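Local coordinates for proteasome assembly chaperone family protein (Pyrococcus furiosus DSM 3638, PDB 3WZ2), which is an archaeal homologue of the proteasome-assembly chaperones and probably acts on the proteasome as an assembly chaperone or activator, at residues P27-V32 / E231-M236; V32-A37 / E220-M225; W131-S136 / K162-A167; G154-M159 / V176-T181. One frame throughout, in Å; residues are numbered along the deposited sequence.

Contact 1 (P27-V32 / E231-M236)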
loop_
_atom_site.group_PDB
_atom_site.type_symbol
_atom_site.label_atom_id
_atom_site.label_comp_id
_atom_site.label_asym_id
_atom_site.label_seq_id
_atom_site.Cartn_x
_atom_site.Cartn_y
_atom_site.Cartn_z
ATOM N N PRO B 27 17.414 14.329 11.733
ATOM C CA PRO B 27 18.473 13.439 11.276
ATOM C C PRO B 27 18.756 13.526 9.804
ATOM O O PRO B 27 17.851 13.645 8.994
ATOM C CB PRO B 27 17.936 12.035 11.613
ATOM C CG PRO B 27 16.928 12.264 12.700
ATOM C CD PRO B 27 16.319 13.592 12.398
ATOM N N GLY B 28 20.019 13.458 9.453
ATOM C CA GLY B 28 20.454 13.634 8.072
ATOM C C GLY B 28 21.944 13.295 8.046
ATOM O O GLY B 28 22.450 12.673 8.979
ATOM N N VAL B 29 22.645 13.732 7.008
ATOM C CA VAL B 29 24.020 13.286 6.751
ATOM C C VAL B 29 24.924 13.636 7.925
ATOM O O VAL B 29 24.891 14.749 8.430
ATOM C CB VAL B 29 24.658 14.074 5.546
ATOM C CG1 VAL B 29 26.006 13.467 5.153
ATOM C CG2 VAL B 29 23.753 14.151 4.319
ATOM N N GLY B 30 25.726 12.679 8.346
ATOM C CA GLY B 30 26.631 12.837 9.475
ATOM C C GLY B 30 25.981 12.981 10.817
ATOM O O GLY B 30 26.672 13.198 11.813
ATOM N N LEU B 31 24.653 12.950 10.854
ATOM C CA LEU B 31 23.882 13.442 11.998
ATOM C C LEU B 31 24.371 14.802 12.512
ATOM O O LEU B 31 24.264 15.124 13.684
ATOM C CB LEU B 31 23.890 12.419 13.100
ATOM C CG LEU B 31 23.195 11.105 12.788
ATOM C CD1 LEU B 31 23.455 10.106 13.901
ATOM C CD2 LEU B 31 21.688 11.278 12.624
ATOM N N VAL B 32 24.820 15.640 11.602
ATOM C CA VAL B 32 25.391 16.925 11.955
ATOM C C VAL B 32 24.349 17.781 12.610
ATOM O O VAL B 32 24.561 18.340 13.689
ATOM C CB VAL B 32 26.007 17.619 10.733
ATOM C CG1 VAL B 32 26.514 19.001 11.041
ATOM C CG2 VAL B 32 27.151 16.779 10.175
ATOM N N GLU B 231 20.288 2.751 6.320
ATOM C CA GLU B 231 19.423 1.674 5.840
ATOM C C GLU B 231 18.075 2.211 5.352
ATOM O O GLU B 231 17.672 1.949 4.208
ATOM C CB GLU B 231 19.265 0.552 6.879
ATOM C CG GLU B 231 20.315 -0.518 6.670
ATOM C CD GLU B 231 20.017 -1.821 7.375
ATOM O OE1 GLU B 231 19.316 -2.670 6.781
ATOM O OE2 GLU B 231 20.486 -1.993 8.520
ATOM N N ALA B 232 17.427 3.017 6.186
ATOM C CA ALA B 232 16.165 3.638 5.820
ATOM C C ALA B 232 16.273 4.534 4.567
ATOM O O ALA B 232 15.351 4.578 3.774
ATOM C CB ALA B 232 15.596 4.423 6.992
ATOM N N ARG B 233 17.391 5.227 4.385
ATOM C CA ARG B 233 17.580 6.089 3.221
ATOM C C ARG B 233 17.596 5.313 1.898
ATOM O O ARG B 233 17.029 5.786 0.908
ATOM C CB ARG B 233 18.867 6.899 3.350
ATOM C CG ARG B 233 19.351 7.616 2.095
ATOM C CD ARG B 233 20.490 8.541 2.452
ATOM N NE ARG B 233 20.095 9.524 3.469
ATOM C CZ ARG B 233 20.933 10.160 4.294
ATOM N NH1 ARG B 233 22.248 9.948 4.237
ATOM N NH2 ARG B 233 20.453 11.022 5.182
ATOM N N ARG B 234 18.255 4.148 1.916
ATOM C CA ARG B 234 18.381 3.215 0.777
ATOM C C ARG B 234 17.057 2.623 0.297
ATOM O O ARG B 234 16.907 2.335 -0.886
ATOM C CB ARG B 234 19.276 2.030 1.156
ATOM C CG ARG B 234 20.755 2.371 1.237
ATOM C CD ARG B 234 21.614 1.208 1.735
ATOM N NE ARG B 234 22.866 1.713 2.319
ATOM C CZ ARG B 234 23.346 1.423 3.538
ATOM N NH1 ARG B 234 22.714 0.601 4.383
ATOM N NH2 ARG B 234 24.493 1.979 3.924
ATOM N N LYS B 235 16.127 2.388 1.218
ATOM C CA LYS B 235 14.764 2.007 0.841
ATOM C C LYS B 235 14.006 3.140 0.113
ATOM O O LYS B 235 13.215 2.866 -0.791
ATOM C CB LYS B 235 13.968 1.560 2.070
ATOM C CG LYS B 235 14.543 0.365 2.818
ATOM C CD LYS B 235 13.824 0.199 4.151
ATOM C CE LYS B 235 14.032 -1.179 4.753
ATOM N NZ LYS B 235 13.476 -1.243 6.135
ATOM N N MET B 236 14.255 4.397 0.496
ATOM C CA MET B 236 13.290 5.503 0.326
ATOM C C MET B 236 13.712 6.470 -0.787
ATOM O O MET B 236 14.826 6.399 -1.314
ATOM C CB MET B 236 13.119 6.270 1.649
ATOM C CG MET B 236 12.208 5.557 2.656
ATOM S SD MET B 236 12.454 5.963 4.418
ATOM C CE MET B 236 11.743 4.514 5.208
#
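Arg233 reaches from helix 223-235 to the loop 27-32 and meets it with the edge of its guanidinium group. NH2 makes the approach, 3.9 Å from Gly28 CA, which lies in the plane of the group, and equally 3.9 Å from Val29 N. The long arm leaves the helix with CG anti to the backbone N (chi1 167°), runs extended through chi2 and bends at chi3 (-58°), which brings the flat end up to the Gly28-Val29 peptide. The Val29 side chain comes less close: CG2 stands 4.5 Å from Arg233 NH1, the outer limit of contact, while its other methyl, CG1, packs on Thr181. The loop is closed by its own backbone, Leu31 N bonding to Gly28 O at 2.9 Å, just ahead of helix 32-43, for which Leu31 is the N-cap. Leu31 itself touches Met225 and Met229 of helix 223-235, and Phe88 also touches Arg233. No hydrogen bond joins the two segments. The charge of Arg233 is met instead by a salt bridge from NH1 to Glu230, so the meeting with the loop rests on van der Waals contact at the surface of the PAC2 fold.

Contact 2 (V32-A37 / E220-M225)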
loop_
_atom_site.group_PDB
_atom_site.type_symbol
_atom_site.label_atom_id
_atom_site.label_comp_id
_atom_site.label_asym_id
_atom_site.label_seq_id
_atom_site.Cartn_x
_atom_site.Cartn_y
_atom_site.Cartn_z
ATOM N N VAL B 32 24.820 15.640 11.602
ATOM C CA VAL B 32 25.391 16.925 11.955
ATOM C C VAL B 32 24.349 17.781 12.610
ATOM O O VAL B 32 24.561 18.340 13.689
ATOM C CB VAL B 32 26.007 17.619 10.733
ATOM C CG1 VAL B 32 26.514 19.001 11.041
ATOM C CG2 VAL B 32 27.151 16.779 10.175
ATOM N N GLY B 33 23.223 17.939 11.946
ATOM C CA GLY B 33 22.169 18.805 12.486
ATOM C C GLY B 33 21.591 18.260 13.761
ATOM O O GLY B 33 21.274 19.029 14.684
ATOM N N HIS B 34 21.437 16.939 13.808
ATOM C CA HIS B 34 20.918 16.250 15.007
ATOM C C HIS B 34 21.783 16.451 16.241
ATOM O O HIS B 34 21.314 16.839 17.312
ATOM C CB HIS B 34 20.810 14.769 14.697
ATOM C CG HIS B 34 20.284 13.959 15.823
ATOM N ND1 HIS B 34 18.935 13.871 16.106
ATOM C CD2 HIS B 34 20.916 13.173 16.733
ATOM C CE1 HIS B 34 18.762 13.109 17.172
ATOM N NE2 HIS B 34 19.941 12.652 17.556
ATOM N N ILE B 35 23.092 16.268 16.081
ATOM C CA ILE B 35 24.007 16.541 17.194
ATOM C C ILE B 35 23.970 18.021 17.582
ATOM O O ILE B 35 23.890 18.386 18.756
ATOM C CB ILE B 35 25.438 16.096 16.793
ATOM C CG1 ILE B 35 25.463 14.576 16.638
ATOM C CG2 ILE B 35 26.431 16.515 17.841
ATOM C CD1 ILE B 35 26.610 14.035 15.813
ATOM N N ALA B 36 24.054 18.897 16.592
ATOM C CA ALA B 36 24.088 20.325 16.882
ATOM C C ALA B 36 22.841 20.763 17.656
ATOM O O ALA B 36 22.913 21.523 18.617
ATOM C CB ALA B 36 24.208 21.099 15.591
ATOM N N ALA B 37 21.680 20.309 17.214
ATOM C CA ALA B 37 20.428 20.806 17.785
ATOM C C ALA B 37 20.201 20.270 19.173
ATOM O O ALA B 37 19.710 21.007 20.038
ATOM C CB ALA B 37 19.252 20.448 16.883
ATOM N N GLU B 220 30.382 7.021 19.132
ATOM C CA GLU B 220 30.067 5.655 19.502
ATOM C C GLU B 220 28.603 5.442 19.819
ATOM O O GLU B 220 27.993 4.542 19.276
ATOM C CB GLU B 220 30.893 5.251 20.715
ATOM C CG GLU B 220 30.756 3.798 21.132
ATOM C CD GLU B 220 31.291 2.898 20.041
ATOM O OE1 GLU B 220 32.520 2.939 19.798
ATOM O OE2 GLU B 220 30.477 2.206 19.391
ATOM N N GLN B 221 28.034 6.253 20.696
ATOM C CA GLN B 221 26.623 6.060 21.034
ATOM C C GLN B 221 25.663 6.265 19.845
ATOM O O GLN B 221 24.534 5.806 19.904
ATOM C CB GLN B 221 26.183 6.900 22.229
ATOM C CG GLN B 221 26.328 8.374 22.018
ATOM C CD GLN B 221 25.640 9.205 23.082
ATOM O OE1 GLN B 221 24.407 9.253 23.154
ATOM N NE2 GLN B 221 26.438 9.877 23.917
ATOM N N LEU B 222 26.079 6.963 18.790
ATOM C CA LEU B 222 25.160 7.263 17.702
ATOM C C LEU B 222 25.441 6.379 16.510
ATOM O O LEU B 222 24.768 6.503 15.493
ATOM C CB LEU B 222 25.213 8.751 17.265
ATOM C CG LEU B 222 24.331 9.921 17.758
ATOM C CD1 LEU B 222 24.176 9.691 19.223
ATOM C CD2 LEU B 222 24.593 11.424 17.515
ATOM N N ARG B 223 26.412 5.477 16.620
ATOM C CA ARG B 223 26.838 4.698 15.461
ATOM C C ARG B 223 25.719 3.768 14.958
ATOM O O ARG B 223 25.589 3.563 13.749
ATOM C CB ARG B 223 28.134 3.917 15.749
ATOM C CG ARG B 223 28.514 2.921 14.637
ATOM C CD ARG B 223 29.751 2.041 14.940
ATOM N NE ARG B 223 29.720 1.571 16.332
ATOM C CZ ARG B 223 28.906 0.605 16.779
ATOM N NH1 ARG B 223 28.053 -0.020 15.960
ATOM N NH2 ARG B 223 28.934 0.250 18.060
ATOM N N ARG B 224 24.893 3.255 15.867
ATOM C CA ARG B 224 23.749 2.429 15.465
ATOM C C ARG B 224 22.678 3.281 14.763
ATOM O O ARG B 224 22.266 2.953 13.657
ATOM C CB ARG B 224 23.175 1.570 16.623
ATOM C CG ARG B 224 21.872 2.061 17.228
ATOM C CD ARG B 224 21.157 1.062 18.120
ATOM N NE ARG B 224 19.705 1.198 17.870
ATOM C CZ ARG B 224 18.764 0.408 18.374
ATOM N NH1 ARG B 224 19.089 -0.582 19.200
ATOM N NH2 ARG B 224 17.493 0.617 18.055
ATOM N N MET B 225 22.255 4.371 15.399
ATOM C CA MET B 225 21.354 5.360 14.787
ATOM C C MET B 225 21.788 5.769 13.388
ATOM O O MET B 225 20.972 5.848 12.478
ATOM C CB MET B 225 21.245 6.605 15.652
ATOM C CG MET B 225 20.047 7.451 15.294
ATOM S SD MET B 225 20.134 9.097 15.997
ATOM C CE MET B 225 18.727 9.871 15.219
#
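Ile35 and Leu222 form the apolar half of this contact, and His34 and Met225 the methionine-aromatic half, CH-pi and sulfur-aromatic. Leu222 CD2 presses on Ile35 CG1 at 3.4 Å, tighter than usual for two carbons, and lies 3.7 Å from Ile35 CD1. Ile35 CG1 stands beside the backbone N (chi1 -66°), which carries the end of the side chain closer to Leu222 than its CB direction alone would. The same Leu222 methyl also meets the His34 ring near its plane, 4.1 Å from CD2. His34 and Met225 reach toward each other from opposite directions, and Met225 lays its CE over one ring face, a CH-pi contact 3.9 Å from the centroid and 18° off the normal. Its SD sits more obliquely, 4.3 Å from the centroid. The extended Met225 chain, with CG anti to its N (chi1 -163°), puts the terminal methyl there. Replacing His34 by alanine would probably leave Met225 CE without the ring face it rests on and open a gap beside Leu222. Within 220-225 the ionic element is local: Arg223 grips Glu220 OE2 side-on with NE and NH2, the latter at 2.8 Å. Helix 32-43 meets Leu222, at the break between helices 215-221 and 223-235, and Met225 of the latter; it also touches helix 188-202, Ile35 on Ala191 and Val32 on Val194.

Contact 3 (W131-S136 / K162-A167)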
loop_
_atom_site.group_PDB
_atom_site.type_symbol
_atom_site.label_atom_id
_atom_site.label_comp_id
_atom_site.label_asym_id
_atom_site.label_seq_id
_atom_site.Cartn_x
_atom_site.Cartn_y
_atom_site.Cartn_z
ATOM N N TRP B 131 29.199 25.785 5.069
ATOM C CA TRP B 131 28.590 26.585 4.018
ATOM C C TRP B 131 27.234 27.067 4.464
ATOM O O TRP B 131 26.669 26.578 5.413
ATOM C CB TRP B 131 28.439 25.758 2.730
ATOM C CG TRP B 131 29.707 25.260 2.131
ATOM C CD1 TRP B 131 30.449 24.218 2.565
ATOM C CD2 TRP B 131 30.361 25.744 0.944
ATOM N NE1 TRP B 131 31.525 24.010 1.732
ATOM C CE2 TRP B 131 31.493 24.930 0.726
ATOM C CE3 TRP B 131 30.071 26.745 0.024
ATOM C CZ2 TRP B 131 32.366 25.124 -0.354
ATOM C CZ3 TRP B 131 30.938 26.940 -1.064
ATOM C CH2 TRP B 131 32.075 26.144 -1.236
ATOM N N GLY B 132 26.677 27.997 3.711
ATOM C CA GLY B 132 25.386 28.547 3.995
ATOM C C GLY B 132 24.588 28.713 2.714
ATOM O O GLY B 132 25.169 28.841 1.614
ATOM N N ILE B 133 23.260 28.723 2.846
ATOM C CA ILE B 133 22.403 29.103 1.738
ATOM C C ILE B 133 21.152 29.732 2.324
ATOM O O ILE B 133 20.671 29.339 3.376
ATOM C CB ILE B 133 22.085 27.879 0.830
ATOM C CG1 ILE B 133 21.186 28.248 -0.354
ATOM C CG2 ILE B 133 21.418 26.788 1.623
ATOM C CD1 ILE B 133 21.827 29.168 -1.382
ATOM N N GLY B 134 20.649 30.734 1.636
ATOM C CA GLY B 134 19.532 31.513 2.093
ATOM C C GLY B 134 18.377 31.313 1.147
ATOM O O GLY B 134 18.571 30.988 -0.022
ATOM N N GLY B 135 17.175 31.537 1.652
ATOM C CA GLY B 135 15.972 31.362 0.853
ATOM C C GLY B 135 15.759 32.436 -0.189
ATOM O O GLY B 135 15.000 32.238 -1.116
ATOM N N SER B 136 16.379 33.586 -0.007
ATOM C CA SER B 136 16.437 34.609 -1.046
ATOM C C SER B 136 17.801 35.282 -0.994
ATOM O O SER B 136 18.611 35.026 -0.078
ATOM C CB SER B 136 15.348 35.682 -0.809
ATOM O OG SER B 136 15.767 36.591 0.228
ATOM N N LYS B 162 13.529 20.938 2.319
ATOM C CA LYS B 162 12.123 21.255 2.134
ATOM C C LYS B 162 11.766 22.534 2.840
ATOM O O LYS B 162 11.108 23.376 2.285
ATOM C CB LYS B 162 11.205 20.120 2.632
ATOM C CG LYS B 162 9.745 20.278 2.178
ATOM C CD LYS B 162 9.640 20.045 0.672
ATOM C CE LYS B 162 8.353 20.518 0.043
ATOM N NZ LYS B 162 7.218 19.664 0.431
ATOM N N LEU B 163 12.230 22.669 4.069
ATOM C CA LEU B 163 11.959 23.875 4.844
ATOM C C LEU B 163 12.558 25.094 4.218
ATOM O O LEU B 163 11.936 26.145 4.157
ATOM C CB LEU B 163 12.557 23.767 6.234
ATOM C CG LEU B 163 11.822 24.030 7.505
ATOM C CD1 LEU B 163 10.357 23.795 7.293
ATOM C CD2 LEU B 163 12.421 23.267 8.690
ATOM N N LEU B 164 13.801 24.983 3.786
ATOM C CA LEU B 164 14.436 26.113 3.108
ATOM C C LEU B 164 13.480 26.664 2.049
ATOM O O LEU B 164 13.201 27.861 2.008
ATOM C CB LEU B 164 15.740 25.670 2.458
ATOM C CG LEU B 164 16.471 26.659 1.568
ATOM C CD1 LEU B 164 16.892 27.863 2.381
ATOM C CD2 LEU B 164 17.659 25.990 0.909
ATOM N N TRP B 165 12.966 25.771 1.208
ATOM C CA TRP B 165 12.158 26.167 0.052
ATOM C C TRP B 165 10.775 26.657 0.551
ATOM O O TRP B 165 10.336 27.762 0.192
ATOM C CB TRP B 165 12.029 25.014 -0.952
ATOM C CG TRP B 165 11.008 25.302 -2.075
ATOM C CD1 TRP B 165 9.765 24.765 -2.209
ATOM C CD2 TRP B 165 11.177 26.196 -3.162
ATOM N NE1 TRP B 165 9.149 25.274 -3.309
ATOM C CE2 TRP B 165 9.989 26.171 -3.913
ATOM C CE3 TRP B 165 12.214 27.013 -3.576
ATOM C CZ2 TRP B 165 9.821 26.919 -5.078
ATOM C CZ3 TRP B 165 12.054 27.774 -4.741
ATOM C CH2 TRP B 165 10.859 27.738 -5.470
ATOM N N GLU B 166 10.108 25.848 1.372
ATOM C CA GLU B 166 8.719 26.149 1.736
ATOM C C GLU B 166 8.595 27.371 2.620
ATOM O O GLU B 166 7.706 28.208 2.411
ATOM C CB GLU B 166 8.033 24.968 2.391
ATOM C CG GLU B 166 7.730 23.812 1.420
ATOM C CD GLU B 166 6.736 24.176 0.306
ATOM O OE1 GLU B 166 5.801 24.953 0.604
ATOM O OE2 GLU B 166 6.918 23.735 -0.888
ATOM N N ALA B 167 9.533 27.529 3.535
ATOM C CA ALA B 167 9.561 28.724 4.347
ATOM C C ALA B 167 9.786 29.987 3.525
ATOM O O ALA B 167 9.125 31.010 3.723
ATOM C CB ALA B 167 10.595 28.590 5.437
#
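Leu164, on helix 158-169, packs against the end of strand 130-134 in the mixed beta sheet of the alpha/beta PAC2 fold. Strand 130-134 runs antiparallel to its neighbour 174-181, which follows the helix in the chain. Going along the helix segment, Lys162 and Leu163 turn to other partners: Lys162 lies against Ala98 and Lys99 of helix 91-107, and Leu163 against Val113 and Ser115 of strand 112-120. Leu164 then points at the strand and carries the whole contact. With chi1 at 173° CG swings clear of the backbone N, and the two methyls fork to different targets. CD2 touches Ile133 CG2 at 3.9 Å, the two side chains crossing at about a right angle, while CD1 meets the backbone just beyond. Trp165 is directed away from the strand, to the second subunit, where its ring meets Tyr51 of that chain edge-to-face. Glu166 holds Lys99 in a salt bridge, and Ala167 rests on Ser174. The subunit interface adjoins the contact too, with Gly66 of the second subunit on Ile133 and Pro68 of that chain on Leu164. Apolar contact alone joins the two segments, without a hydrogen bond between them; the Leu164 carbonyl is bonded by the Ser174 hydroxyl. At the strand's end the methyl meets bare backbone: Leu164 CD1 is 3.8 Å from Gly135 N and 3.9 Å from Gly135 CA.

Contact 4 (G154-M159 / V176-T181)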
loop_
_atom_site.group_PDB
_atom_site.type_symbol
_atom_site.label_atom_id
_atom_site.label_comp_id
_atom_site.label_asym_id
_atom_site.label_seq_id
_atom_site.Cartn_x
_atom_site.Cartn_y
_atom_site.Cartn_z
ATOM N N GLY B 154 24.343 22.423 -5.641
ATOM C CA GLY B 154 24.311 21.120 -5.008
ATOM C C GLY B 154 22.868 20.781 -4.658
ATOM O O GLY B 154 21.953 21.448 -5.091
ATOM N N SER B 155 22.669 19.779 -3.823
ATOM C CA SER B 155 21.352 19.463 -3.376
ATOM C C SER B 155 21.291 19.267 -1.895
ATOM O O SER B 155 22.269 18.853 -1.280
ATOM C CB SER B 155 20.839 18.254 -4.075
ATOM O OG SER B 155 21.631 17.179 -3.795
ATOM N N ILE B 156 20.154 19.645 -1.319
ATOM C CA ILE B 156 19.884 19.473 0.103
ATOM C C ILE B 156 18.602 18.666 0.251
ATOM O O ILE B 156 17.506 19.176 -0.029
ATOM C CB ILE B 156 19.736 20.813 0.817
ATOM C CG1 ILE B 156 20.946 21.717 0.533
ATOM C CG2 ILE B 156 19.603 20.586 2.306
ATOM C CD1 ILE B 156 20.825 23.112 1.139
ATOM N N THR B 157 18.739 17.400 0.644
ATOM C CA THR B 157 17.601 16.466 0.738
ATOM C C THR B 157 17.059 16.428 2.161
ATOM O O THR B 157 17.690 16.916 3.100
ATOM C CB THR B 157 18.004 15.030 0.394
ATOM O OG1 THR B 157 19.096 14.652 1.256
ATOM C CG2 THR B 157 18.453 14.945 -1.062
ATOM N N GLY B 158 15.821 15.982 2.292
ATOM C CA GLY B 158 15.216 15.870 3.592
ATOM C C GLY B 158 14.566 17.145 4.080
ATOM O O GLY B 158 14.333 18.108 3.309
ATOM N N MET B 159 14.288 17.151 5.378
ATOM C CA MET B 159 13.580 18.251 6.010
ATOM C C MET B 159 14.249 19.585 5.705
ATOM O O MET B 159 13.563 20.583 5.442
ATOM C CB MET B 159 13.459 18.005 7.532
ATOM C CG MET B 159 12.799 19.128 8.318
ATOM S SD MET B 159 11.093 19.415 7.871
ATOM C CE MET B 159 10.250 18.089 8.727
ATOM N N VAL B 176 19.919 27.592 5.518
ATOM C CA VAL B 176 20.543 26.350 5.940
ATOM C C VAL B 176 22.053 26.582 6.179
ATOM O O VAL B 176 22.723 27.189 5.368
ATOM C CB VAL B 176 20.345 25.248 4.893
ATOM C CG1 VAL B 176 20.839 23.900 5.407
ATOM C CG2 VAL B 176 18.873 25.133 4.473
ATOM N N LEU B 177 22.553 26.083 7.298
ATOM C CA LEU B 177 23.988 25.993 7.548
ATOM C C LEU B 177 24.412 24.549 7.334
ATOM O O LEU B 177 23.780 23.641 7.897
ATOM C CB LEU B 177 24.285 26.408 8.973
ATOM C CG LEU B 177 23.839 27.813 9.367
ATOM C CD1 LEU B 177 24.110 28.051 10.836
ATOM C CD2 LEU B 177 24.583 28.827 8.536
ATOM N N LEU B 178 25.429 24.345 6.483
ATOM C CA LEU B 178 25.882 23.022 6.140
ATOM C C LEU B 178 27.313 22.770 6.576
ATOM O O LEU B 178 28.251 23.367 6.043
ATOM C CB LEU B 178 25.789 22.810 4.645
ATOM C CG LEU B 178 24.380 22.924 4.091
ATOM C CD1 LEU B 178 24.249 24.187 3.281
ATOM C CD2 LEU B 178 24.069 21.757 3.230
ATOM N N GLY B 179 27.469 21.864 7.527
ATOM C CA GLY B 179 28.795 21.428 7.950
ATOM C C GLY B 179 29.289 20.361 7.029
ATOM O O GLY B 179 28.696 19.276 6.956
ATOM N N GLU B 180 30.358 20.657 6.322
ATOM C CA GLU B 180 31.118 19.619 5.624
ATOM C C GLU B 180 31.488 18.492 6.553
ATOM O O GLU B 180 31.829 18.691 7.737
ATOM C CB GLU B 180 32.405 20.162 5.002
ATOM C CG GLU B 180 32.186 21.133 3.865
ATOM C CD GLU B 180 33.499 21.607 3.238
ATOM O OE1 GLU B 180 34.549 21.467 3.914
ATOM O OE2 GLU B 180 33.497 22.097 2.085
ATOM N N THR B 181 31.361 17.284 6.036
ATOM C CA THR B 181 31.610 16.071 6.826
ATOM C C THR B 181 31.952 14.938 5.857
ATOM O O THR B 181 31.760 15.059 4.626
ATOM C CB THR B 181 30.401 15.739 7.735
ATOM O OG1 THR B 181 30.724 14.643 8.614
ATOM C CG2 THR B 181 29.161 15.380 6.929
#
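Ile156 lowers its delta methyl onto Leu178 and Val176, two residues apart on strand 174-181. The isoleucine has CG1 beside the backbone N and anti to the carbonyl carbon (chi1 -53°), and continues extended through chi2, which makes CD1 the tip of the side chain. Leu178 answers tip to tip, its CG likewise anti to the carbonyl carbon. Its chi2 of 109° is not a staggered value; with it both methyls reach the isoleucine end, CD2 at 4.1 Å and CD1 at 4.2 Å from Ile156 CD1. Leu178 CD2 also lies 4.1 Å from Ile156 CG1, touching the stem as well as the tip. Val176 contributes one methyl, CG1, 4.3 Å from the same CD1. The segments do not pair as neighbouring strands: no hydrogen bond joins them, and their nearest CA atoms, those of Ile156 and Val176, are 9.0 Å apart. Strand 154-157 meets 174-181 through side chains, across a face of the main mixed sheet of the PAC2 fold, in which 174-181 runs between 112-120 and 130-134. It pairs instead with an antiparallel strand of the second subunit, carrying a sheet across the interface, and Ile63 of that chain packs on Ile156. Within the main sheet, the backbone of Val176 bonds to Ile133, while Leu177 turns to Val197 and Leu198 of helix 188-202.

Overall arrangement
Contacts 1 and 2 form one patch, centres 11 Å apart, sharing Val32 and helix 223-235; Pro27 CG meets Met225 CE at 3.9 Å. Contacts 3 and 4 form another, centres 10 Å apart, on neighbouring strands 130-134 and 174-181: the Trp131 O to Leu178 N distance of 2.8 Å fits a hydrogen bond, and Ile133 CG2 packs on Ile156 CD1 at 3.8 Å. Thr181 links the patches, its CG2 4.1 Å from Val32 CG2. Contacts 2 and 3 lie on opposite sides of the chain's centre, centres about 23 Å apart. The second subunit reaches contacts 3 and 4, whereas no other chain of the assembly touches the segments of contacts 1 and 2.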